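Local coordinates for protein proteasome accessory factor B/C (PafBC) (Paenarthrobacter aurescens, PDB 6SJ9) that probably acts as a transcriptional regulator of the bacterial DNA damage response, combining winged helix-turn-helix and WYL domains in one chain, at residues Arg520-Trp534 / Glu537-Leu551. Sequence-based numbering, arbitrary orientation.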
ATOM      1  N   ARG A 520      30.405  -3.881  10.371  1.00 41.49           N
ATOM      2  CA  ARG A 520      29.572  -3.772  11.548  1.00 39.74           C
ATOM      3  C   ARG A 520      29.308  -5.145  12.137  1.00 36.93           C
ATOM      4  O   ARG A 520      29.249  -6.138  11.409  1.00 35.68           O
ATOM      5  CB  ARG A 520      28.238  -3.127  11.213  1.00 40.27           C
ATOM      6  CG  ARG A 520      27.596  -3.854  10.023  1.00 44.76           C
ATOM      7  CD  ARG A 520      26.325  -3.150   9.717  1.00 45.49           C
ATOM      8  NE  ARG A 520      26.426  -2.314   8.582  1.00 41.94           N
ATOM      9  CZ  ARG A 520      25.507  -1.418   8.233  1.00 41.34           C
ATOM     10  NH1 ARG A 520      25.683  -0.778   7.108  1.00 43.45           N
ATOM     11  NH2 ARG A 520      24.445  -1.151   8.984  1.00 41.07           N
ATOM     12  N   ASP A 521      29.129  -5.169  13.461  1.00 35.03           N
ATOM     13  CA  ASP A 521      28.698  -6.347  14.207  1.00 33.80           C
ATOM     14  C   ASP A 521      27.181  -6.403  14.195  1.00 35.03           C
ATOM     15  O   ASP A 521      26.532  -5.388  14.456  1.00 35.00           O
ATOM     16  CB  ASP A 521      29.199  -6.277  15.665  1.00 36.00           C
ATOM     17  CG  ASP A 521      30.738  -6.453  15.752  1.00 36.30           C
ATOM     18  OD1 ASP A 521      31.337  -7.251  14.982  1.00 37.44           O
ATOM     19  OD2 ASP A 521      31.324  -5.764  16.564  1.00 40.84           O
ATOM     20  N   VAL A 522      26.615  -7.563  13.857  1.00 34.64           N
ATOM     21  CA  VAL A 522      25.164  -7.744  13.832  1.00 36.20           C
ATOM     22  C   VAL A 522      24.756  -9.028  14.552  1.00 37.49           C
ATOM     23  O   VAL A 522      25.476 -10.031  14.540  1.00 37.25           O
ATOM     24  CB  VAL A 522      24.596  -7.750  12.394  1.00 34.53           C
ATOM     25  CG1 VAL A 522      25.101  -6.594  11.686  1.00 31.61           C
ATOM     26  CG2 VAL A 522      25.028  -9.002  11.620  1.00 34.24           C
ATOM     27  N   ASP A 523      23.570  -8.983  15.169  1.00 35.13           N
ATOM     28  CA  ASP A 523      22.904 -10.158  15.703  1.00 34.44           C
ATOM     29  C   ASP A 523      21.946 -10.609  14.624  1.00 31.68           C
ATOM     30  O   ASP A 523      20.896  -9.979  14.440  1.00 38.12           O
ATOM     31  CB  ASP A 523      22.133  -9.851  16.996  1.00 33.78           C
ATOM     32  CG  ASP A 523      23.022  -9.295  18.115  1.00 38.06           C
ATOM     33  OD1 ASP A 523      24.187  -9.748  18.287  1.00 38.75           O
ATOM     34  OD2 ASP A 523      22.507  -8.456  18.890  1.00 42.35           O
ATOM     35  N   PRO A 524      22.254 -11.660  13.876  1.00 34.74           N
ATOM     36  CA  PRO A 524      21.304 -12.152  12.861  1.00 37.40           C
ATOM     37  C   PRO A 524      20.036 -12.676  13.518  1.00 39.26           C
ATOM     38  O   PRO A 524      20.081 -13.398  14.509  1.00 39.34           O
ATOM     39  CB  PRO A 524      22.069 -13.273  12.154  1.00 33.85           C
ATOM     40  CG  PRO A 524      23.064 -13.724  13.157  1.00 34.94           C
ATOM     41  CD  PRO A 524      23.483 -12.479  13.940  1.00 31.32           C
ATOM     42  N   LEU A 525      18.899 -12.330  12.927  1.00 39.06           N
ATOM     43  CA  LEU A 525      17.598 -12.714  13.473  1.00 40.67           C
ATOM     44  C   LEU A 525      16.790 -13.631  12.564  1.00 37.91           C
ATOM     45  O   LEU A 525      16.351 -14.691  13.020  1.00 36.46           O
ATOM     46  CB  LEU A 525      16.773 -11.438  13.753  1.00 37.51           C
ATOM     47  CG  LEU A 525      17.431 -10.468  14.767  1.00 40.40           C
ATOM     48  CD1 LEU A 525      16.635  -9.199  14.995  1.00 38.92           C
ATOM     49  CD2 LEU A 525      17.653 -11.146  16.156  1.00 40.25           C
ATOM     50  N   ARG A 526      16.566 -13.238  11.306  1.00 34.62           N
ATOM     51  CA  ARG A 526      15.717 -13.974  10.372  1.00 37.08           C
ATOM     52  C   ARG A 526      16.268 -13.855   8.970  1.00 37.15           C
ATOM     53  O   ARG A 526      16.676 -12.775   8.545  1.00 41.45           O
ATOM     54  CB  ARG A 526      14.281 -13.421  10.351  1.00 35.19           C
ATOM     55  CG  ARG A 526      13.480 -13.893  11.537  1.00 40.59           C
ATOM     56  CD  ARG A 526      12.025 -13.452  11.387  1.00 40.76           C
ATOM     57  NE  ARG A 526      11.932 -11.998  11.616  1.00 42.55           N
ATOM     58  CZ  ARG A 526      10.772 -11.364  11.701  1.00 39.96           C
ATOM     59  NH1 ARG A 526       9.622 -12.064  11.565  1.00 41.21           N
ATOM     60  NH2 ARG A 526      10.763 -10.072  11.940  1.00 38.26           N
ATOM     61  N   LEU A 527      16.207 -14.944   8.256  1.00 37.37           N
ATOM     62  CA  LEU A 527      16.524 -15.021   6.845  1.00 44.18           C
ATOM     63  C   LEU A 527      15.220 -15.294   6.088  1.00 42.01           C
ATOM     64  O   LEU A 527      14.492 -16.223   6.440  1.00 44.53           O
ATOM     65  CB  LEU A 527      17.540 -16.133   6.667  1.00 46.52           C
ATOM     66  CG  LEU A 527      18.378 -16.387   5.451  1.00 49.23           C
ATOM     67  CD1 LEU A 527      19.081 -15.142   5.013  1.00 46.83           C
ATOM     68  CD2 LEU A 527      19.351 -17.503   5.891  1.00 51.41           C
ATOM     69  N   TYR A 528      14.876 -14.443   5.130  1.00 40.18           N
ATOM     70  CA  TYR A 528      13.582 -14.542   4.441  1.00 39.91           C
ATOM     71  C   TYR A 528      13.756 -14.032   3.019  1.00 44.46           C
ATOM     72  O   TYR A 528      14.685 -13.259   2.737  1.00 38.98           O
ATOM     73  CB  TYR A 528      12.473 -13.756   5.188  1.00 34.04           C
ATOM     74  CG  TYR A 528      12.797 -12.287   5.272  1.00 35.87           C
ATOM     75  CD1 TYR A 528      13.708 -11.819   6.218  1.00 35.87           C
ATOM     76  CD2 TYR A 528      12.235 -11.369   4.401  1.00 35.04           C
ATOM     77  CE1 TYR A 528      14.029 -10.445   6.279  1.00 32.83           C
ATOM     78  CE2 TYR A 528      12.531 -10.044   4.453  1.00 36.52           C
ATOM     79  CZ  TYR A 528      13.439  -9.567   5.403  1.00 35.02           C
ATOM     80  OH  TYR A 528      13.731  -8.204   5.434  1.00 35.97           O
ATOM     81  N   SER A 529      12.898 -14.524   2.106  1.00 46.19           N
ATOM     82  CA  SER A 529      12.914 -14.076   0.722  1.00 48.31           C
ATOM     83  C   SER A 529      11.618 -13.381   0.341  1.00 47.54           C
ATOM     84  O   SER A 529      10.552 -13.706   0.854  1.00 51.71           O
ATOM     85  CB  SER A 529      13.175 -15.241  -0.232  1.00 52.75           C
ATOM     86  OG  SER A 529      12.313 -16.293   0.108  1.00 58.90           O
ATOM     87  N   LEU A 530      11.728 -12.481  -0.625  1.00 47.98           N
ATOM     88  CA  LEU A 530      10.608 -11.736  -1.184  1.00 54.94           C
ATOM     89  C   LEU A 530      10.926 -11.414  -2.627  1.00 56.99           C
ATOM     90  O   LEU A 530      12.016 -10.904  -2.900  1.00 54.96           O
ATOM     91  CB  LEU A 530      10.372 -10.394  -0.486  1.00 56.50           C
ATOM     92  CG  LEU A 530       9.875 -10.361   0.919  1.00 58.87           C
ATOM     93  CD1 LEU A 530       9.796  -8.921   1.330  1.00 60.36           C
ATOM     94  CD2 LEU A 530       8.537 -11.029   0.899  1.00 55.99           C
ATOM     95  N   ASP A 531       9.999 -11.698  -3.541  1.00 61.08           N
ATOM     96  CA  ASP A 531      10.213 -11.340  -4.946  1.00 60.73           C
ATOM     97  C   ASP A 531      11.539 -11.899  -5.454  1.00 57.36           C
ATOM     98  O   ASP A 531      12.379 -11.162  -5.963  1.00 57.74           O
ATOM     99  CB  ASP A 531      10.170  -9.816  -5.148  1.00 64.52           C
ATOM    100  CG  ASP A 531      10.058  -9.424  -6.634  1.00 69.85           C
ATOM    101  OD1 ASP A 531       9.694 -10.307  -7.448  1.00 72.35           O
ATOM    102  OD2 ASP A 531      10.378  -8.269  -6.998  1.00 71.43           O
ATOM    103  N   SER A 532      11.776 -13.183  -5.183  1.00 52.12           N
ATOM    104  CA  SER A 532      12.988 -13.897  -5.588  1.00 59.23           C
ATOM    105  C   SER A 532      14.284 -13.323  -4.978  1.00 56.23           C
ATOM    106  O   SER A 532      15.376 -13.630  -5.462  1.00 58.98           O
ATOM    107  CB  SER A 532      13.110 -13.919  -7.112  1.00 66.57           C
ATOM    108  OG  SER A 532      11.969 -14.548  -7.664  1.00 76.55           O
ATOM    109  N   THR A 533      14.204 -12.525  -3.897  1.00 53.99           N
ATOM    110  CA  THR A 533      15.377 -11.944  -3.244  1.00 49.97           C
ATOM    111  C   THR A 533      15.506 -12.378  -1.793  1.00 46.65           C
ATOM    112  O   THR A 533      14.531 -12.326  -1.030  1.00 41.53           O
ATOM    113  CB  THR A 533      15.335 -10.419  -3.340  1.00 53.07           C
ATOM    114  OG1 THR A 533      15.120 -10.062  -4.704  1.00 58.93           O
ATOM    115  CG2 THR A 533      16.629  -9.788  -2.858  1.00 51.66           C
ATOM    116  N   TRP A 534      16.736 -12.739  -1.390  1.00 45.00           N
ATOM    117  CA  TRP A 534      16.973 -13.100   0.002  1.00 40.61           C
ATOM    118  C   TRP A 534      17.372 -11.874   0.813  1.00 37.74           C
ATOM    119  O   TRP A 534      18.147 -11.029   0.373  1.00 39.19           O
ATOM    120  CB  TRP A 534      18.031 -14.205   0.143  1.00 39.20           C
ATOM    121  CG  TRP A 534      17.445 -15.543  -0.155  1.00 35.88           C
ATOM    122  CD1 TRP A 534      17.510 -16.227  -1.338  1.00 36.88           C
ATOM    123  CD2 TRP A 534      16.612 -16.311   0.715  1.00 34.28           C
ATOM    124  NE1 TRP A 534      16.782 -17.391  -1.248  1.00 39.87           N
ATOM    125  CE2 TRP A 534      16.233 -17.477   0.010  1.00 38.96           C
ATOM    126  CE3 TRP A 534      16.173 -16.140   2.038  1.00 39.97           C
ATOM    127  CZ2 TRP A 534      15.427 -18.483   0.576  1.00 39.72           C
ATOM    128  CZ3 TRP A 534      15.356 -17.135   2.609  1.00 43.95           C
ATOM    129  CH2 TRP A 534      14.978 -18.299   1.847  1.00 42.07           C
ATOM    130  N   GLU A 537      17.171 -10.059   8.376  1.00 33.11           N
ATOM    131  CA  GLU A 537      16.931  -9.109   9.442  1.00 36.60           C
ATOM    132  C   GLU A 537      17.967  -9.327  10.552  1.00 36.38           C
ATOM    133  O   GLU A 537      18.283 -10.472  10.917  1.00 35.68           O
ATOM    134  CB  GLU A 537      15.529  -9.325  10.009  1.00 34.41           C
ATOM    135  CG  GLU A 537      15.190  -8.360  11.081  1.00 36.06           C
ATOM    136  CD  GLU A 537      13.949  -8.836  11.881  1.00 44.54           C
ATOM    137  OE1 GLU A 537      13.003  -8.034  12.027  1.00 46.27           O
ATOM    138  OE2 GLU A 537      13.906 -10.022  12.335  1.00 44.13           O
ATOM    139  N   ALA A 538      18.545  -8.235  11.039  1.00 35.15           N
ATOM    140  CA  ALA A 538      19.610  -8.336  12.023  1.00 34.45           C
ATOM    141  C   ALA A 538      19.618  -7.084  12.892  1.00 36.22           C
ATOM    142  O   ALA A 538      19.338  -5.979  12.425  1.00 39.45           O
ATOM    143  CB  ALA A 538      20.966  -8.493  11.338  1.00 33.51           C
ATOM    144  N   TYR A 539      19.960  -7.259  14.157  1.00 31.84           N
ATOM    145  CA  TYR A 539      20.201  -6.102  15.011  1.00 34.24           C
ATOM    146  C   TYR A 539      21.602  -5.591  14.689  1.00 36.87           C
ATOM    147  O   TYR A 539      22.576  -6.322  14.855  1.00 36.21           O
ATOM    148  CB  TYR A 539      20.043  -6.450  16.511  1.00 32.50           C
ATOM    149  CG  TYR A 539      20.161  -5.165  17.348  1.00 39.20           C
ATOM    150  CD1 TYR A 539      21.389  -4.715  17.789  1.00 39.00           C
ATOM    151  CD2 TYR A 539      19.040  -4.384  17.634  1.00 45.25           C
ATOM    152  CE1 TYR A 539      21.517  -3.516  18.525  1.00 45.49           C
ATOM    153  CE2 TYR A 539      19.151  -3.190  18.376  1.00 45.74           C
ATOM    154  CZ  TYR A 539      20.400  -2.767  18.816  1.00 49.72           C
ATOM    155  OH  TYR A 539      20.534  -1.603  19.532  1.00 53.55           O
ATOM    156  N   CYS A 540      21.700  -4.366  14.180  1.00 34.98           N
ATOM    157  CA  CYS A 540      22.970  -3.799  13.774  1.00 37.51           C
ATOM    158  C   CYS A 540      23.555  -2.985  14.923  1.00 43.29           C
ATOM    159  O   CYS A 540      22.906  -2.059  15.416  1.00 43.36           O
ATOM    160  CB  CYS A 540      22.821  -2.933  12.533  1.00 36.52           C
ATOM    161  SG  CYS A 540      24.386  -2.040  12.125  1.00 41.48           S
ATOM    162  N   HIS A 541      24.726  -3.387  15.430  1.00 42.79           N
ATOM    163  CA  HIS A 541      25.316  -2.618  16.518  1.00 46.18           C
ATOM    164  C   HIS A 541      25.879  -1.283  16.062  1.00 46.64           C
ATOM    165  O   HIS A 541      26.110  -0.436  16.907  1.00 47.96           O
ATOM    166  CB  HIS A 541      26.377  -3.432  17.281  1.00 46.36           C
ATOM    167  CG  HIS A 541      25.739  -4.515  18.065  1.00 46.84           C
ATOM    168  ND1 HIS A 541      25.533  -5.778  17.547  1.00 47.51           N
ATOM    169  CD2 HIS A 541      25.047  -4.463  19.227  1.00 46.95           C
ATOM    170  CE1 HIS A 541      24.842  -6.495  18.418  1.00 46.98           C
ATOM    171  NE2 HIS A 541      24.525  -5.714  19.439  1.00 48.13           N
ATOM    172  N   SER A 542      26.123  -1.071  14.766  1.00 46.38           N
ATOM    173  CA  SER A 542      26.488   0.279  14.333  1.00 48.55           C
ATOM    174  C   SER A 542      25.312   1.246  14.273  1.00 49.15           C
ATOM    175  O   SER A 542      25.501   2.419  14.561  1.00 53.19           O
ATOM    176  CB  SER A 542      27.193   0.240  12.986  1.00 48.06           C
ATOM    177  OG  SER A 542      28.416  -0.438  13.178  1.00 53.89           O
ATOM    178  N   LYS A 543      24.123   0.829  13.857  1.00 47.16           N
ATOM    179  CA  LYS A 543      22.977   1.735  13.880  1.00 45.90           C
ATOM    180  C   LYS A 543      22.236   1.671  15.205  1.00 46.48           C
ATOM    181  O   LYS A 543      21.306   2.445  15.424  1.00 49.11           O
ATOM    182  CB  LYS A 543      21.998   1.404  12.736  1.00 47.20           C
ATOM    183  CG  LYS A 543      22.599   1.402  11.367  1.00 46.87           C
ATOM    184  CD  LYS A 543      23.276   2.775  11.052  1.00 53.90           C
ATOM    185  CE  LYS A 543      23.240   3.067   9.562  1.00 53.87           C
ATOM    186  NZ  LYS A 543      24.518   3.737   9.167  1.00 56.11           N
ATOM    187  N   ALA A 544      22.600   0.727  16.067  1.00 44.37           N
ATOM    188  CA  ALA A 544      21.876   0.453  17.293  1.00 46.71           C
ATOM    189  C   ALA A 544      20.387   0.282  17.007  1.00 45.80           C
ATOM    190  O   ALA A 544      19.532   0.923  17.614  1.00 42.70           O
ATOM    191  CB  ALA A 544      22.148   1.557  18.352  1.00 48.32           C
ATOM    192  N   GLY A 545      20.086  -0.572  16.015  1.00 45.73           N
ATOM    193  CA  GLY A 545      18.709  -0.908  15.702  1.00 39.77           C
ATOM    194  C   GLY A 545      18.638  -2.043  14.695  1.00 41.05           C
ATOM    195  O   GLY A 545      19.625  -2.395  14.024  1.00 37.72           O
ATOM    196  N   VAL A 546      17.420  -2.535  14.515  1.00 37.24           N
ATOM    197  CA  VAL A 546      17.190  -3.650  13.608  1.00 37.52           C
ATOM    198  C   VAL A 546      17.224  -3.084  12.201  1.00 37.39           C
ATOM    199  O   VAL A 546      16.656  -2.023  11.940  1.00 38.31           O
ATOM    200  CB  VAL A 546      15.851  -4.346  13.924  1.00 39.38           C
ATOM    201  CG1 VAL A 546      15.576  -5.408  12.892  1.00 38.44           C
ATOM    202  CG2 VAL A 546      15.887  -5.020  15.349  1.00 40.86           C
ATOM    203  N   ARG A 547      17.981  -3.728  11.321  1.00 35.67           N
ATOM    204  CA  ARG A 547      17.977  -3.390   9.913  1.00 38.69           C
ATOM    205  C   ARG A 547      17.729  -4.655   9.116  1.00 38.56           C
ATOM    206  O   ARG A 547      17.873  -5.768   9.636  1.00 38.33           O
ATOM    207  CB  ARG A 547      19.309  -2.759   9.476  1.00 41.25           C
ATOM    208  CG  ARG A 547      19.654  -1.452  10.211  1.00 43.35           C
ATOM    209  CD  ARG A 547      18.817  -0.326   9.631  1.00 47.13           C
ATOM    210  NE  ARG A 547      19.095   0.999  10.189  1.00 47.65           N
ATOM    211  CZ  ARG A 547      18.727   1.425  11.397  1.00 51.26           C
ATOM    212  NH1 ARG A 547      18.065   0.640  12.253  1.00 47.26           N
ATOM    213  NH2 ARG A 547      19.038   2.662  11.763  1.00 57.36           N
ATOM    214  N   ASN A 548      17.391  -4.474   7.832  1.00 35.72           N
ATOM    215  CA  ASN A 548      17.155  -5.573   6.909  1.00 39.02           C
ATOM    216  C   ASN A 548      18.101  -5.397   5.759  1.00 40.38           C
ATOM    217  O   ASN A 548      18.032  -4.389   5.061  1.00 44.96           O
ATOM    218  CB  ASN A 548      15.686  -5.598   6.428  1.00 37.93           C
ATOM    219  CG  ASN A 548      14.788  -6.030   7.528  1.00 38.27           C
ATOM    220  OD1 ASN A 548      14.531  -7.221   7.661  1.00 42.42           O
ATOM    221  ND2 ASN A 548      14.403  -5.114   8.405  1.00 41.62           N
ATOM    222  N   PHE A 549      18.977  -6.379   5.576  1.00 37.36           N
ATOM    223  CA  PHE A 549      20.049  -6.329   4.600  1.00 36.13           C
ATOM    224  C   PHE A 549      19.745  -7.284   3.451  1.00 40.86           C
ATOM    225  O   PHE A 549      19.072  -8.308   3.630  1.00 42.53           O
ATOM    226  CB  PHE A 549      21.380  -6.748   5.270  1.00 37.18           C
ATOM    227  CG  PHE A 549      21.814  -5.848   6.472  1.00 37.43           C
ATOM    228  CD1 PHE A 549      21.484  -6.187   7.772  1.00 37.01           C
ATOM    229  CD2 PHE A 549      22.611  -4.738   6.270  1.00 36.01           C
ATOM    230  CE1 PHE A 549      21.932  -5.398   8.873  1.00 34.71           C
ATOM    231  CE2 PHE A 549      23.055  -3.925   7.351  1.00 36.51           C
ATOM    232  CZ  PHE A 549      22.702  -4.244   8.640  1.00 34.49           C
ATOM    233  N   ARG A 550      20.309  -6.980   2.294  1.00 43.12           N
ATOM    234  CA  ARG A 550      20.209  -7.837   1.120  1.00 43.35           C
ATOM    235  C   ARG A 550      21.359  -8.830   1.130  1.00 43.43           C
ATOM    236  O   ARG A 550      22.524  -8.423   1.205  1.00 44.85           O
ATOM    237  CB  ARG A 550      20.260  -7.018  -0.177  1.00 40.65           C
ATOM    238  CG  ARG A 550      19.029  -6.107  -0.419  1.00 44.48           C
ATOM    239  CD  ARG A 550      19.144  -5.317  -1.727  1.00 50.33           C
ATOM    240  NE  ARG A 550      19.342  -6.166  -2.921  1.00 55.39           N
ATOM    241  CZ  ARG A 550      18.345  -6.624  -3.695  1.00 56.04           C
ATOM    242  NH1 ARG A 550      17.078  -6.301  -3.419  1.00 50.02           N
ATOM    243  NH2 ARG A 550      18.612  -7.405  -4.757  1.00 55.77           N
ATOM    244  N   LEU A 551      21.027 -10.119   1.039  1.00 41.25           N
ATOM    245  CA  LEU A 551      22.060 -11.145   0.987  1.00 43.79           C
ATOM    246  C   LEU A 551      23.029 -10.876  -0.153  1.00 41.56           C
ATOM    247  O   LEU A 551      24.256 -11.061  -0.011  1.00 39.93           O
ATOM    248  CB  LEU A 551      21.420 -12.525   0.836  1.00 48.75           C
ATOM    249  CG  LEU A 551      22.331 -13.709   1.166  1.00 48.33           C
ATOM    250  CD1 LEU A 551      22.712 -13.632   2.600  1.00 49.04           C
ATOM    251  CD2 LEU A 551      21.566 -14.993   0.965  1.00 50.51           C
TER
HETATM  252  O   HOH W   1      29.138  -2.392  14.756  1.00 37.51           O
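Glu-537 and Arg-526 form a salt bridge at the classic beta bulge of the second WYL domain, an Sm-like fold built on a five-stranded antiparallel sheet. Strands 517-530, 533-540 and 545-550 follow one another in it as two successive hairpins. At the bulge, Leu-525 N and Arg-526 N both donate to Glu-537 O, at 2.8 and 3.3 Å. The one-residue shift of register makes Arg-526 the partner of Glu-537, and both side chains leave the sheet on the same face, side by side. The chain of Glu-537 is extended beyond CG (chi2 -165°), while Arg-526 bends at chi3 (-73°) and turns its NE edge to the carboxylate, which lies near the guanidinium plane. Arg-526 NE meets Glu-537 OE2 at 2.9 Å from above the carboxylate plane. Arg-526 NH2 meets Glu-537 OE1 at 3.0 Å on the syn side, tilted from that plane. Glu-346 is a second acidic partner of Arg-526 NH2. Next to this pair, Tyr-528 OH donates to Asn-548 OD1 on edge strand 545-550 at 2.6 Å, with ring and amide planes steeply inclined and the hydroxyl above the carbonyl plane.

Toward the other end, His-541 uses both its backbone N and its ring ND1 on Asp-521 O. Its NE2 and Asp-523 OD2 are both hydrogen-bonded to Ser-565. Arg-520 reaches across its neighbour strand to the edge of the Phe-549 ring. Phe-549 CE2 lies over one guanidinium face, and the two planes are 86° apart. Glu-583 takes the NH1 end in a salt bridge. Arg-520 NH2 donates to Cys-540 SG at 3.3 Å, and the same sulfur accepts from Lys-543 N at 3.4 Å.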